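PDB 3K5J: suppressor of fused family protein, which is of unknown function but resembles the N-terminal domain of human Suppressor of fused and may, like it, act through protein binding. Local coordinates for residues K22-T27 with E77-L82; M2-T7 with G64-I69; S57-F62 with S87-Y92. One frame throughout, in Å; residues are numbered along the deposited sequence. Where two conformers were deposited one is given.

Contact 1 (K22-T27 with E77-L82); sequences KGFTWT and EHIETL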
ATOM      1  N   LYS A  22      -2.936  -7.590 -13.823  1.00 14.64           N
ATOM      2  CA  LYS A  22      -4.076  -6.913 -14.441  0.50 15.58           C
ATOM      3  C   LYS A  22      -4.019  -5.430 -14.110  1.00 14.63           C
ATOM      4  O   LYS A  22      -3.746  -5.062 -12.978  1.00 16.59           O
ATOM      5  CB  LYS A  22      -5.423  -7.470 -13.923  0.50 16.49           C
ATOM      6  CG  LYS A  22      -6.687  -6.763 -14.492  0.50 16.62           C
ATOM      7  CD  LYS A  22      -8.005  -7.443 -14.094  0.50 18.01           C
ATOM      8  CE  LYS A  22      -9.203  -6.855 -14.823  0.50 19.82           C
ATOM      9  NZ  LYS A  22     -10.477  -7.545 -14.487  0.50 21.07           N
ATOM     10  N   GLY A  23      -4.315  -4.586 -15.083  1.00 13.92           N
ATOM     11  CA  GLY A  23      -4.382  -3.151 -14.900  1.00 12.96           C
ATOM     12  C   GLY A  23      -5.795  -2.654 -14.916  1.00 13.36           C
ATOM     13  O   GLY A  23      -6.643  -3.144 -15.683  1.00 16.88           O
ATOM     14  N   PHE A  24      -6.026  -1.638 -14.088  1.00 13.82           N
ATOM     15  CA  PHE A  24      -7.319  -0.958 -13.917  1.00 12.84           C
ATOM     16  C   PHE A  24      -7.146   0.518 -14.214  1.00 12.36           C
ATOM     17  O   PHE A  24      -6.075   1.119 -13.980  1.00 13.19           O
ATOM     18  CB  PHE A  24      -7.825  -1.124 -12.504  1.00 12.76           C
ATOM     19  CG  PHE A  24      -8.065  -2.561 -12.130  1.00 14.99           C
ATOM     20  CD1 PHE A  24      -9.275  -3.154 -12.460  1.00 21.05           C
ATOM     21  CD2 PHE A  24      -7.120  -3.312 -11.523  1.00 19.35           C
ATOM     22  CE1 PHE A  24      -9.518  -4.466 -12.122  1.00 21.93           C
ATOM     23  CE2 PHE A  24      -7.381  -4.656 -11.191  1.00 22.90           C
ATOM     24  CZ  PHE A  24      -8.550  -5.203 -11.509  1.00 20.13           C
ATOM     25  N   THR A  25      -8.209   1.108 -14.749  1.00 13.21           N
ATOM     26  CA  THR A  25      -8.276   2.508 -15.107  1.00 12.42           C
ATOM     27  C   THR A  25      -9.623   3.119 -14.717  1.00 15.09           C
ATOM     28  O   THR A  25     -10.559   2.399 -14.344  1.00 15.32           O
ATOM     29  CB  THR A  25      -8.091   2.693 -16.653  1.00 14.17           C
ATOM     30  OG1 THR A  25      -9.202   2.095 -17.307  1.00 14.94           O
ATOM     31  CG2 THR A  25      -6.777   2.099 -17.197  1.00 14.63           C
ATOM     32  N   TRP A  26      -9.699   4.447 -14.784  1.00 13.63           N
ATOM     33  CA  TRP A  26     -10.948   5.186 -14.542  1.00 14.40           C
ATOM     34  C   TRP A  26     -11.307   6.034 -15.753  1.00 15.49           C
ATOM     35  O   TRP A  26     -10.454   6.677 -16.366  1.00 16.45           O
ATOM     36  CB  TRP A  26     -10.836   6.109 -13.336  1.00 14.00           C
ATOM     37  CG  TRP A  26     -10.854   5.393 -12.022  1.00 13.70           C
ATOM     38  CD1 TRP A  26     -11.910   5.335 -11.156  1.00 16.70           C
ATOM     39  CD2 TRP A  26      -9.771   4.675 -11.369  1.00 13.18           C
ATOM     40  NE1 TRP A  26     -11.561   4.608 -10.032  1.00 15.52           N
ATOM     41  CE2 TRP A  26     -10.268   4.178 -10.147  1.00 13.74           C
ATOM     42  CE3 TRP A  26      -8.453   4.368 -11.713  1.00 13.61           C
ATOM     43  CZ2 TRP A  26      -9.478   3.455  -9.258  1.00 14.00           C
ATOM     44  CZ3 TRP A  26      -7.694   3.608 -10.846  1.00 14.35           C
ATOM     45  CH2 TRP A  26      -8.233   3.134  -9.642  1.00 14.92           C
ATOM     46  N   THR A  27     -12.586   6.049 -16.085  1.00 15.73           N
ATOM     47  CA  THR A  27     -13.118   6.994 -17.065  1.00 16.73           C
ATOM     48  C   THR A  27     -14.103   7.985 -16.407  1.00 16.92           C
ATOM     49  O   THR A  27     -14.497   8.945 -17.028  1.00 21.15           O
ATOM     50  CB  THR A  27     -13.767   6.276 -18.263  1.00 19.59           C
ATOM     51  OG1 THR A  27     -14.844   5.456 -17.799  1.00 23.99           O
ATOM     52  CG2 THR A  27     -12.763   5.425 -19.043  1.00 20.66           C
ATOM     53  N   GLU A  77     -11.961  -3.469  -2.884  1.00 13.83           N
ATOM     54  CA  GLU A  77     -11.731  -2.501  -1.830  1.00 14.34           C
ATOM     55  C   GLU A  77     -10.380  -1.789  -2.002  1.00 12.58           C
ATOM     56  O   GLU A  77     -10.249  -0.590  -1.719  1.00 13.58           O
ATOM     57  CB  GLU A  77     -11.823  -3.172  -0.455  1.00 15.08           C
ATOM     58  CG  GLU A  77     -13.256  -3.592  -0.090  1.00 15.50           C
ATOM     59  CD  GLU A  77     -13.292  -4.589   1.066  1.00 16.15           C
ATOM     60  OE1 GLU A  77     -12.754  -5.711   0.889  1.00 18.57           O
ATOM     61  OE2 GLU A  77     -13.858  -4.230   2.125  1.00 17.58           O
ATOM     62  N   HIS A  78      -9.383  -2.542  -2.428  1.00 12.42           N
ATOM     63  CA  HIS A  78      -8.055  -1.952  -2.536  1.00 11.60           C
ATOM     64  C   HIS A  78      -7.901  -0.993  -3.710  1.00 10.51           C
ATOM     65  O   HIS A  78      -7.104  -0.042  -3.650  1.00 11.70           O
ATOM     66  CB  HIS A  78      -6.990  -3.046  -2.559  1.00 10.89           C
ATOM     67  CG  HIS A  78      -7.063  -3.937  -1.359  1.00 10.28           C
ATOM     68  ND1 HIS A  78      -7.195  -3.437  -0.077  1.00 11.78           N
ATOM     69  CD2 HIS A  78      -7.060  -5.287  -1.248  1.00 11.80           C
ATOM     70  CE1 HIS A  78      -7.243  -4.462   0.761  1.00 13.47           C
ATOM     71  NE2 HIS A  78      -7.177  -5.594   0.081  1.00 12.31           N
ATOM     72  N   ILE A  79      -8.652  -1.247  -4.778  1.00 12.08           N
ATOM     73  CA  ILE A  79      -8.686  -0.359  -5.907  1.00 11.58           C
ATOM     74  C   ILE A  79      -9.299   0.987  -5.466  1.00 13.19           C
ATOM     75  O   ILE A  79      -8.756   2.067  -5.755  1.00 14.28           O
ATOM     76  CB  ILE A  79      -9.486  -0.957  -7.103  1.00 12.93           C
ATOM     77  CG1 ILE A  79      -8.870  -2.296  -7.524  1.00 15.04           C
ATOM     78  CG2 ILE A  79      -9.486  -0.013  -8.259  1.00 14.53           C
ATOM     79  CD1 ILE A  79      -9.743  -3.090  -8.500  1.00 16.41           C
ATOM     80  N   GLU A  80     -10.398   0.889  -4.708  1.00 13.60           N
ATOM     81  CA  GLU A  80     -11.111   2.054  -4.205  1.00 13.98           C
ATOM     82  C   GLU A  80     -10.208   2.859  -3.244  1.00 13.31           C
ATOM     83  O   GLU A  80     -10.103   4.098  -3.310  1.00 13.42           O
ATOM     84  CB  GLU A  80     -12.390   1.577  -3.473  1.00 15.10           C
ATOM     85  CG  GLU A  80     -13.416   0.810  -4.325  1.00 16.86           C
ATOM     86  CD  GLU A  80     -14.314  -0.188  -3.557  1.00 20.60           C
ATOM     87  OE1 GLU A  80     -14.280  -0.254  -2.280  1.00 17.72           O
ATOM     88  OE2 GLU A  80     -15.052  -0.945  -4.278  1.00 19.65           O
ATOM     89  N   THR A  81      -9.535   2.150  -2.356  1.00 12.84           N
ATOM     90  CA  THR A  81      -8.633   2.782  -1.368  1.00 12.82           C
ATOM     91  C   THR A  81      -7.512   3.527  -2.070  1.00 11.00           C
ATOM     92  O   THR A  81      -7.206   4.667  -1.739  1.00 12.75           O
ATOM     93  CB  THR A  81      -8.030   1.706  -0.429  1.00 13.75           C
ATOM     94  OG1 THR A  81      -9.095   1.178   0.361  1.00 16.08           O
ATOM     95  CG2 THR A  81      -6.954   2.253   0.453  1.00 15.70           C
ATOM     96  N   LEU A  82      -6.909   2.888  -3.080  1.00 11.19           N
ATOM     97  CA  LEU A  82      -5.778   3.515  -3.747  1.00 11.42           C
ATOM     98  C   LEU A  82      -6.200   4.755  -4.547  1.00 11.59           C
ATOM     99  O   LEU A  82      -5.435   5.722  -4.599  1.00 12.61           O
ATOM    100  CB  LEU A  82      -5.004   2.513  -4.594  1.00 12.07           C
ATOM    101  CG  LEU A  82      -4.199   1.482  -3.792  1.00 10.66           C
ATOM    102  CD1 LEU A  82      -3.682   0.332  -4.674  1.00 12.85           C
ATOM    103  CD2 LEU A  82      -3.038   2.124  -3.047  1.00 13.88           C
TER
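I79, on the first turn of helix 77-91, meets F24 and W26 with two different branches of its side chain, and it contributes about half of the 170 Å² buried between the segments. Its CD1 methyl sits almost exactly on the normal of the F24 ring, 3.7 Å from the ring centroid and only 4° off axis. The six ring carbons are therefore nearly equidistant from it, CZ of F24 lying 3.9 Å from CD1 of I79, which is the geometry of a CH-pi contact over the middle of an aromatic face. The other branch, CG2 of I79, turns to the indole and comes within 3.6 Å of CZ2 of W26, approaching that ring obliquely. With CG1 anti to the carbonyl carbon (chi1 -58°) and CG2 anti to the backbone N, the first branch is aimed at the phenyl ring and the second at the indole; a further extended step at chi2 carries CD1 out to F24. W26 also brings the rim of its benzo ring close to the helix backbone, with CZ2 of W26 3.8 Å from O of I79 near the indole plane. No hydrogen bond crosses the interface; the contact is mainly apolar. The backbone of F24 pairs with V40 and its side chain lies on Q42, the W26 side chain rests on V40, and I79 also touches Y54 of strand 52-57. The result is an alpha/beta layer contact near the surface, in which the start of a helix packs against the edge strand 21-24 of a mixed sheet and the chain that leaves it.

Contact 2 (M2-T7 with G64-I69); sequences MDYNQT and GQEFFI. With SO4 (sulfate ion), chain B.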
HETATM    1  N   MSE A   2       0.524   7.152 -20.085  1.00 12.26           N
HETATM    2  CA  MSE A   2       0.686   5.763 -20.509  1.00 12.06           C
HETATM    3  C   MSE A   2       2.101   5.256 -20.431  1.00 11.54           C
HETATM    4  O   MSE A   2       2.316   4.112 -20.034  1.00 11.73           O
HETATM    5  CB  MSE A   2       0.106   5.539 -21.906  1.00 12.88           C
HETATM    6  CG  MSE A   2      -1.408   5.799 -22.102  1.00 12.78           C
HETATM    7 SE   MSE A   2      -2.047   5.192 -23.767  0.75 13.46          SE
HETATM    8  CE  MSE A   2      -1.065   6.376 -24.942  1.00 14.66           C
ATOM      9  N   ASP A   3       3.061   6.052 -20.889  1.00 11.95           N
ATOM     10  CA  ASP A   3       4.454   5.615 -20.855  1.00 12.52           C
ATOM     11  C   ASP A   3       4.891   5.345 -19.408  1.00 11.42           C
ATOM     12  O   ASP A   3       5.520   4.352 -19.118  1.00 12.90           O
ATOM     13  CB  ASP A   3       5.410   6.637 -21.487  1.00 11.61           C
ATOM     14  CG  ASP A   3       5.393   6.634 -23.023  1.00 13.89           C
ATOM     15  OD1 ASP A   3       5.149   5.568 -23.602  1.00 15.32           O
ATOM     16  OD2 ASP A   3       5.633   7.728 -23.585  1.00 19.67           O
ATOM     17  N   TYR A   4       4.544   6.253 -18.499  1.00 11.67           N
ATOM     18  CA  TYR A   4       4.929   6.077 -17.099  1.00 12.37           C
ATOM     19  C   TYR A   4       4.266   4.807 -16.544  1.00 11.11           C
ATOM     20  O   TYR A   4       4.890   4.009 -15.870  1.00 12.28           O
ATOM     21  CB  TYR A   4       4.530   7.313 -16.254  1.00 13.10           C
ATOM     22  CG  TYR A   4       4.813   7.064 -14.795  1.00 11.32           C
ATOM     23  CD1 TYR A   4       6.083   7.214 -14.283  1.00 12.92           C
ATOM     24  CD2 TYR A   4       3.824   6.638 -13.922  1.00 12.48           C
ATOM     25  CE1 TYR A   4       6.380   6.910 -12.987  1.00 12.99           C
ATOM     26  CE2 TYR A   4       4.118   6.343 -12.604  1.00 11.42           C
ATOM     27  CZ  TYR A   4       5.369   6.496 -12.123  1.00 12.11           C
ATOM     28  OH  TYR A   4       5.683   6.222 -10.814  1.00 12.30           O
ATOM     29  N   ASN A   5       2.984   4.610 -16.813  1.00 11.12           N
ATOM     30  CA  ASN A   5       2.299   3.438 -16.307  1.00 11.61           C
ATOM     31  C   ASN A   5       2.938   2.142 -16.812  1.00  9.89           C
ATOM     32  O   ASN A   5       3.019   1.133 -16.079  1.00 11.58           O
ATOM     33  CB  ASN A   5       0.821   3.478 -16.693  1.00 10.79           C
ATOM     34  CG  ASN A   5       0.044   4.592 -16.003  1.00  9.28           C
ATOM     35  OD1 ASN A   5       0.442   5.031 -14.901  1.00 11.47           O
ATOM     36  ND2 ASN A   5      -1.002   5.063 -16.646  1.00 10.92           N
ATOM     37  N   GLN A   6       3.378   2.164 -18.071  1.00 11.44           N
ATOM     38  CA  GLN A   6       4.039   0.998 -18.640  1.00 12.23           C
ATOM     39  C   GLN A   6       5.393   0.770 -17.945  1.00 11.90           C
ATOM     40  O   GLN A   6       5.792  -0.403 -17.766  1.00 13.17           O
ATOM     41  CB  GLN A   6       4.156   1.100 -20.157  1.00 12.39           C
ATOM     42  CG  GLN A   6       4.844  -0.115 -20.800  1.00 13.22           C
ATOM     43  CD  GLN A   6       4.096  -1.390 -20.593  1.00 14.75           C
ATOM     44  OE1 GLN A   6       2.883  -1.452 -20.787  1.00 14.38           O
ATOM     45  NE2 GLN A   6       4.811  -2.446 -20.222  1.00 18.32           N
ATOM     46  N   THR A   7       6.117   1.834 -17.575  1.00 12.29           N
ATOM     47  CA  THR A   7       7.341   1.644 -16.768  1.00 11.91           C
ATOM     48  C   THR A   7       7.036   0.949 -15.440  1.00 11.43           C
ATOM     49  O   THR A   7       7.753   0.031 -15.056  1.00 13.85           O
ATOM     50  CB  THR A   7       8.184   2.915 -16.558  1.00 15.18           C
ATOM     51  OG1 THR A   7       7.608   3.782 -15.570  1.00 19.20           O
ATOM     52  CG2 THR A   7       8.471   3.620 -17.919  1.00 13.69           C
ATOM     53  N   GLY A  64       7.283  10.944  -6.131  1.00 14.36           N
ATOM     54  CA  GLY A  64       8.495  10.146  -6.118  1.00 14.35           C
ATOM     55  C   GLY A  64       8.357   8.709  -5.577  1.00 12.99           C
ATOM     56  O   GLY A  64       9.336   7.964  -5.474  1.00 14.13           O
ATOM     57  N   GLN A  65       7.114   8.333  -5.244  1.00 12.74           N
ATOM     58  CA  GLN A  65       6.833   6.988  -4.760  1.00 11.89           C
ATOM     59  C   GLN A  65       5.397   6.579  -5.155  1.00 11.48           C
ATOM     60  O   GLN A  65       4.531   7.425  -5.353  1.00 14.10           O
ATOM     61  CB  GLN A  65       7.057   6.820  -3.247  1.00 12.14           C
ATOM     62  CG  GLN A  65       6.339   7.897  -2.419  1.00 15.54           C
ATOM     63  CD  GLN A  65       7.248   8.920  -1.797  1.00 15.60           C
ATOM     64  OE1 GLN A  65       8.392   9.084  -2.225  1.00 16.99           O
ATOM     65  NE2 GLN A  65       6.727   9.654  -0.814  1.00 17.93           N
ATOM     66  N   GLU A  66       5.244   5.269  -5.246  1.00 10.16           N
ATOM     67  CA  GLU A  66       3.968   4.576  -5.339  1.00 10.41           C
ATOM     68  C   GLU A  66       3.764   3.761  -4.069  1.00  9.56           C
ATOM     69  O   GLU A  66       4.690   3.623  -3.254  1.00 10.40           O
ATOM     70  CB  GLU A  66       3.958   3.627  -6.526  1.00 11.41           C
ATOM     71  CG  GLU A  66       4.177   4.262  -7.883  1.00 10.61           C
ATOM     72  CD  GLU A  66       3.127   5.222  -8.403  1.00 11.10           C
ATOM     73  OE1 GLU A  66       2.038   5.328  -7.790  1.00 11.10           O
ATOM     74  OE2 GLU A  66       3.415   5.901  -9.440  1.00 10.71           O
ATOM     75  N   PHE A  67       2.562   3.193  -3.933  1.00 10.55           N
ATOM     76  CA  PHE A  67       2.167   2.472  -2.729  1.00 10.80           C
ATOM     77  C   PHE A  67       1.537   1.127  -3.113  1.00 10.18           C
ATOM     78  O   PHE A  67       0.883   1.007  -4.159  1.00 10.89           O
ATOM     79  CB  PHE A  67       1.163   3.297  -1.932  1.00 10.99           C
ATOM     80  CG  PHE A  67       1.699   4.638  -1.506  1.00 10.95           C
ATOM     81  CD1 PHE A  67       2.563   4.727  -0.415  1.00 12.35           C
ATOM     82  CD2 PHE A  67       1.483   5.765  -2.258  1.00 15.19           C
ATOM     83  CE1 PHE A  67       3.097   5.935  -0.057  1.00 12.90           C
ATOM     84  CE2 PHE A  67       2.068   6.978  -1.904  1.00 16.20           C
ATOM     85  CZ  PHE A  67       2.872   7.061  -0.820  1.00 14.15           C
ATOM     86  N   PHE A  68       1.676   0.112  -2.262  1.00  9.73           N
ATOM     87  CA  PHE A  68       1.013  -1.151  -2.511  1.00  9.92           C
ATOM     88  C   PHE A  68       0.441  -1.768  -1.249  1.00  9.31           C
ATOM     89  O   PHE A  68       0.932  -1.543  -0.134  1.00 11.09           O
ATOM     90  CB  PHE A  68       1.937  -2.169  -3.232  1.00 10.04           C
ATOM     91  CG  PHE A  68       3.122  -2.586  -2.459  1.00 11.20           C
ATOM     92  CD1 PHE A  68       3.038  -3.704  -1.622  1.00 11.58           C
ATOM     93  CD2 PHE A  68       4.323  -1.935  -2.571  1.00 11.78           C
ATOM     94  CE1 PHE A  68       4.133  -4.106  -0.870  1.00 11.91           C
ATOM     95  CE2 PHE A  68       5.414  -2.359  -1.836  1.00 12.44           C
ATOM     96  CZ  PHE A  68       5.332  -3.433  -0.980  1.00 11.79           C
ATOM     97  N   ILE A  69      -0.586  -2.588  -1.459  1.00  9.35           N
ATOM     98  CA  ILE A  69      -1.312  -3.331  -0.414  1.00 10.58           C
ATOM     99  C   ILE A  69      -1.165  -4.818  -0.725  1.00 10.98           C
ATOM    100  O   ILE A  69      -1.390  -5.234  -1.892  1.00 11.09           O
ATOM    101  CB  ILE A  69      -2.801  -2.946  -0.391  1.00 10.25           C
ATOM    102  CG1 ILE A  69      -3.003  -1.469  -0.074  1.00 11.85           C
ATOM    103  CG2 ILE A  69      -3.585  -3.843   0.583  1.00 12.61           C
ATOM    104  CD1 ILE A  69      -4.350  -0.866  -0.486  1.00 13.54           C
TER
HETATM  105  S   SO4 B 183       4.118  10.114 -19.340  1.00 17.68           S
HETATM  106  O1  SO4 B 183       3.500   8.817 -19.089  1.00 17.16           O
HETATM  107  O2  SO4 B 183       3.710  11.092 -18.339  1.00 21.53           O
HETATM  108  O3  SO4 B 183       5.572   9.931 -19.333  1.00 25.15           O
HETATM  109  O4  SO4 B 183       3.723  10.612 -20.668  1.00 24.38           O
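Y4 and E66 extend toward each other from opposite directions, and a single hydrogen bond joins them: OH of Y4 donates to OE2 of E66 at 2.7 Å. OE2 of E66 lies at the edge of the phenol ring, near its plane, 3.3 Å from CE2 of Y4, while the ring and carboxylate planes are turned 41° apart. OE2 receives the phenol on its anti lone pair, the one directed away from OE1. Y4 gets this reach from a first torsion that sets CG anti to the backbone N (chi1 175°), throwing the ring off helix 2-15 toward the sheet; E66 rises to meet it with a chain bent at chi2.

OE2 also accepts from the backbone N of G58 and G60, and OE1 from the hydroxyl of S56, which would be expected to favour the charged form in this buried setting. At the other end of Y4, its backbone N donates to O1 of a sulfate ion, probably from the crystallisation liquor, at 2.8 Å with an N-H...O angle of 162°. The buried carboxylate of strand 65-71 thus takes the Y4 hydroxyl together with two amides near the start of helix 60-63, linking helix 2-15, that turn and the mixed sheet.

Contact 3 (S57-F62 with S87-Y92); sequences SGIGQF and SASMHY. With SO4 (sulfate ion), chain B.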
ATOM      1  N   SER A  57      -0.191   3.418  -9.608  1.00 10.30           N
ATOM      2  CA  SER A  57       0.639   3.897 -10.702  1.00  9.69           C
ATOM      3  C   SER A  57       0.197   5.276 -11.161  1.00 10.41           C
ATOM      4  O   SER A  57      -0.885   5.434 -11.759  1.00 11.04           O
ATOM      5  CB  SER A  57       0.551   2.914 -11.893  1.00 10.85           C
ATOM      6  OG  SER A  57       1.419   3.307 -12.963  1.00 11.81           O
ATOM      7  N   GLY A  58       1.021   6.256 -10.851  1.00 10.57           N
ATOM      8  CA  GLY A  58       0.786   7.628 -11.290  1.00 10.91           C
ATOM      9  C   GLY A  58       1.183   8.643 -10.225  1.00 11.46           C
ATOM     10  O   GLY A  58       1.553   9.779 -10.525  1.00 13.09           O
ATOM     11  N   ILE A  59       1.113   8.246  -8.961  1.00 11.09           N
ATOM     12  CA  ILE A  59       1.465   9.122  -7.837  1.00 11.85           C
ATOM     13  C   ILE A  59       2.943   9.469  -7.909  1.00 12.33           C
ATOM     14  O   ILE A  59       3.356  10.568  -7.562  1.00 13.46           O
ATOM     15  CB  ILE A  59       1.098   8.447  -6.453  1.00 11.22           C
ATOM     16  CG1 ILE A  59      -0.420   8.196  -6.342  1.00 12.06           C
ATOM     17  CG2 ILE A  59       1.690   9.267  -5.296  1.00 13.87           C
ATOM     18  CD1 ILE A  59      -0.860   7.303  -5.232  1.00 12.62           C
ATOM     19  N   GLY A  60       3.742   8.530  -8.415  1.00 11.88           N
ATOM     20  CA  GLY A  60       5.194   8.714  -8.403  1.00 11.71           C
ATOM     21  C   GLY A  60       5.704   9.820  -9.306  1.00 13.65           C
ATOM     22  O   GLY A  60       6.765  10.368  -9.055  1.00 15.58           O
ATOM     23  N   GLN A  61       4.919  10.222 -10.287  1.00 13.44           N
ATOM     24  CA  GLN A  61       5.323  11.327 -11.146  1.00 13.86           C
ATOM     25  C   GLN A  61       5.366  12.663 -10.389  1.00 16.67           C
ATOM     26  O   GLN A  61       6.068  13.576 -10.825  1.00 19.92           O
ATOM     27  CB  GLN A  61       4.418  11.416 -12.376  1.00 15.57           C
ATOM     28  CG  GLN A  61       4.480  10.225 -13.290  1.00 15.79           C
ATOM     29  CD  GLN A  61       3.889  10.523 -14.654  1.00 14.23           C
ATOM     30  OE1 GLN A  61       2.657  10.620 -14.830  1.00 16.70           O
ATOM     31  NE2 GLN A  61       4.795  10.722 -15.656  1.00 17.88           N
ATOM     32  N   PHE A  62       4.610  12.787  -9.304  1.00 15.27           N
ATOM     33  CA  PHE A  62       4.596  14.010  -8.506  1.00 15.17           C
ATOM     34  C   PHE A  62       5.264  13.831  -7.152  1.00 16.01           C
ATOM     35  O   PHE A  62       5.905  14.745  -6.672  1.00 20.97           O
ATOM     36  CB  PHE A  62       3.147  14.490  -8.348  1.00 19.06           C
ATOM     37  CG  PHE A  62       2.487  14.811  -9.667  1.00 23.39           C
ATOM     38  CD1 PHE A  62       2.612  16.080 -10.224  1.00 29.73           C
ATOM     39  CD2 PHE A  62       1.777  13.822 -10.393  1.00 24.17           C
ATOM     40  CE1 PHE A  62       2.027  16.377 -11.450  1.00 34.43           C
ATOM     41  CE2 PHE A  62       1.215  14.110 -11.651  1.00 28.39           C
ATOM     42  CZ  PHE A  62       1.336  15.404 -12.157  1.00 34.95           C
ATOM     43  N   SER A  87      -5.835  10.822  -4.662  1.00 13.38           N
ATOM     44  CA  SER A  87      -6.378  12.174  -4.432  1.00 15.43           C
ATOM     45  C   SER A  87      -5.727  12.825  -3.220  1.00 14.85           C
ATOM     46  O   SER A  87      -5.293  13.993  -3.273  1.00 16.90           O
ATOM     47  CB  SER A  87      -7.895  12.085  -4.211  1.00 15.96           C
ATOM     48  OG  SER A  87      -8.392  13.331  -3.728  1.00 18.15           O
ATOM     49  N   ALA A  88      -5.684  12.101  -2.107  1.00 14.72           N
ATOM     50  CA  ALA A  88      -5.144  12.632  -0.846  1.00 16.14           C
ATOM     51  C   ALA A  88      -3.674  13.016  -0.962  1.00 15.56           C
ATOM     52  O   ALA A  88      -3.220  14.067  -0.455  1.00 17.13           O
ATOM     53  CB  ALA A  88      -5.347  11.657   0.285  1.00 16.08           C
ATOM     54  N   SER A  89      -2.907  12.188  -1.674  1.00 15.97           N
ATOM     55  CA  SER A  89      -1.465  12.423  -1.774  1.00 17.54           C
ATOM     56  C   SER A  89      -1.158  13.649  -2.637  1.00 16.83           C
ATOM     57  O   SER A  89      -0.107  14.285  -2.446  1.00 19.49           O
ATOM     58  CB  SER A  89      -0.753  11.172  -2.313  1.00 19.92           C
ATOM     59  OG  SER A  89      -1.065  10.981  -3.663  1.00 19.65           O
HETATM   60  N   MSE A  90      -2.015  13.964  -3.614  1.00 19.19           N
HETATM   61  CA  MSE A  90      -1.841  15.166  -4.432  0.50 21.37           C
HETATM   62  C   MSE A  90      -2.131  16.433  -3.620  1.00 22.03           C
HETATM   63  O   MSE A  90      -1.501  17.470  -3.834  1.00 25.61           O
HETATM   64  CB  MSE A  90      -2.719  15.129  -5.687  0.50 22.93           C
HETATM   65  CG  MSE A  90      -2.303  14.085  -6.745  0.50 26.43           C
HETATM   66 SE   MSE A  90      -0.416  14.062  -7.331  0.38 28.52          SE
HETATM   67  CE  MSE A  90       0.347  12.615  -6.231  0.50 18.73           C
ATOM     68  N   HIS A  91      -3.052  16.337  -2.663  1.00 21.62           N
ATOM     69  CA  HIS A  91      -3.402  17.486  -1.802  1.00 21.22           C
ATOM     70  C   HIS A  91      -2.482  17.671  -0.610  1.00 20.56           C
ATOM     71  O   HIS A  91      -2.182  18.806  -0.195  1.00 24.57           O
ATOM     72  CB  HIS A  91      -4.839  17.370  -1.345  1.00 23.52           C
ATOM     73  CG  HIS A  91      -5.815  17.681  -2.424  1.00 29.35           C
ATOM     74  ND1 HIS A  91      -6.874  16.863  -2.724  1.00 26.45           N
ATOM     75  CD2 HIS A  91      -5.869  18.709  -3.307  1.00 38.56           C
ATOM     76  CE1 HIS A  91      -7.591  17.414  -3.688  1.00 30.48           C
ATOM     77  NE2 HIS A  91      -6.982  18.512  -4.088  1.00 37.11           N
ATOM     78  N   TYR A  92      -2.021  16.545  -0.063  1.00 18.84           N
ATOM     79  CA  TYR A  92      -1.284  16.508   1.191  1.00 18.67           C
ATOM     80  C   TYR A  92      -0.020  15.650   1.080  1.00 17.57           C
ATOM     81  O   TYR A  92       0.130  14.653   1.811  1.00 17.13           O
ATOM     82  CB  TYR A  92      -2.177  16.003   2.323  1.00 19.54           C
ATOM     83  CG  TYR A  92      -3.471  16.758   2.467  1.00 23.77           C
ATOM     84  CD1 TYR A  92      -3.494  18.075   2.944  1.00 27.20           C
ATOM     85  CD2 TYR A  92      -4.661  16.199   2.057  1.00 26.07           C
ATOM     86  CE1 TYR A  92      -4.694  18.777   3.050  1.00 28.98           C
ATOM     87  CE2 TYR A  92      -5.859  16.882   2.156  1.00 29.80           C
ATOM     88  CZ  TYR A  92      -5.873  18.171   2.635  1.00 28.61           C
ATOM     89  OH  TYR A  92      -7.087  18.840   2.730  1.00 34.56           O
TER
HETATM   90  S   SO4 B 183       4.118  10.114 -19.340  1.00 17.68           S
HETATM   91  O1  SO4 B 183       3.500   8.817 -19.089  1.00 17.16           O
HETATM   92  O2  SO4 B 183       3.710  11.092 -18.339  1.00 21.53           O
HETATM   93  O3  SO4 B 183       5.572   9.931 -19.333  1.00 25.15           O
HETATM   94  O4  SO4 B 183       3.723  10.612 -20.668  1.00 24.38           O
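The selenium of M90, a selenomethionine, lies against F62, its SE 3.7 Å from CB of F62 and 4.4 Å from the ring centroid. Since SE stands 41° off the ring normal, this Met-aromatic contact is oblique, and the two side chains cross at about a right angle. Beyond the selenium, the terminal methyl turns to I59, with CE of M90 3.7 Å from CG2 of I59. In the conformer described, one of two, bends at chi2 (-51°) and chi3 (98°) fold the chain back far enough for neighbouring atoms, SE and CE, to serve two different partners. The CG2 methyl of I59 is shared, for it meets OG of S89 at 3.6 Å as well. That hydroxyl is hydrogen-bonded to the backbone O of A86 and weakly to that of L85, and thus presents to I59 an oxygen already engaged.

Further out, the I59 side chain touches F38, and F62 is tied to I59 through F62 N to I59 O at 3.1 Å. On the far flank Q61 reaches away from M90, its NE2 donating to O2 of the sulfate at 2.9 Å. No hydrogen bond crosses the interface, which suggests that it rests mainly on van der Waals packing; the M90 side chain has the largest share of the buried surface, in the conformer described.

Contacts 2 and 3 lie closest, their centres about 10 Å apart, while contact 1 is about 13 Å from contact 2 and 14 Å from contact 3. Along the chain the segments alternate: 2-7 and 22-27 come first, then 57-62, 64-69, 77-82 and 87-92, so every pair of contacts crosses along the chain. Contacts 1 and 3 use the two ends of helix 77-91 without touching. Contacts 1 and 2 meet where I69 packs on H78 and L82, and both reach the same mixed sheet. Contacts 2 and 3 are joined by polar links such as N5 to S57, and share the sulfate. Together they join helix 2-15, strand 21-24, helix 60-63 and helix 77-91 around the mixed sheet of this SUFU-like fold.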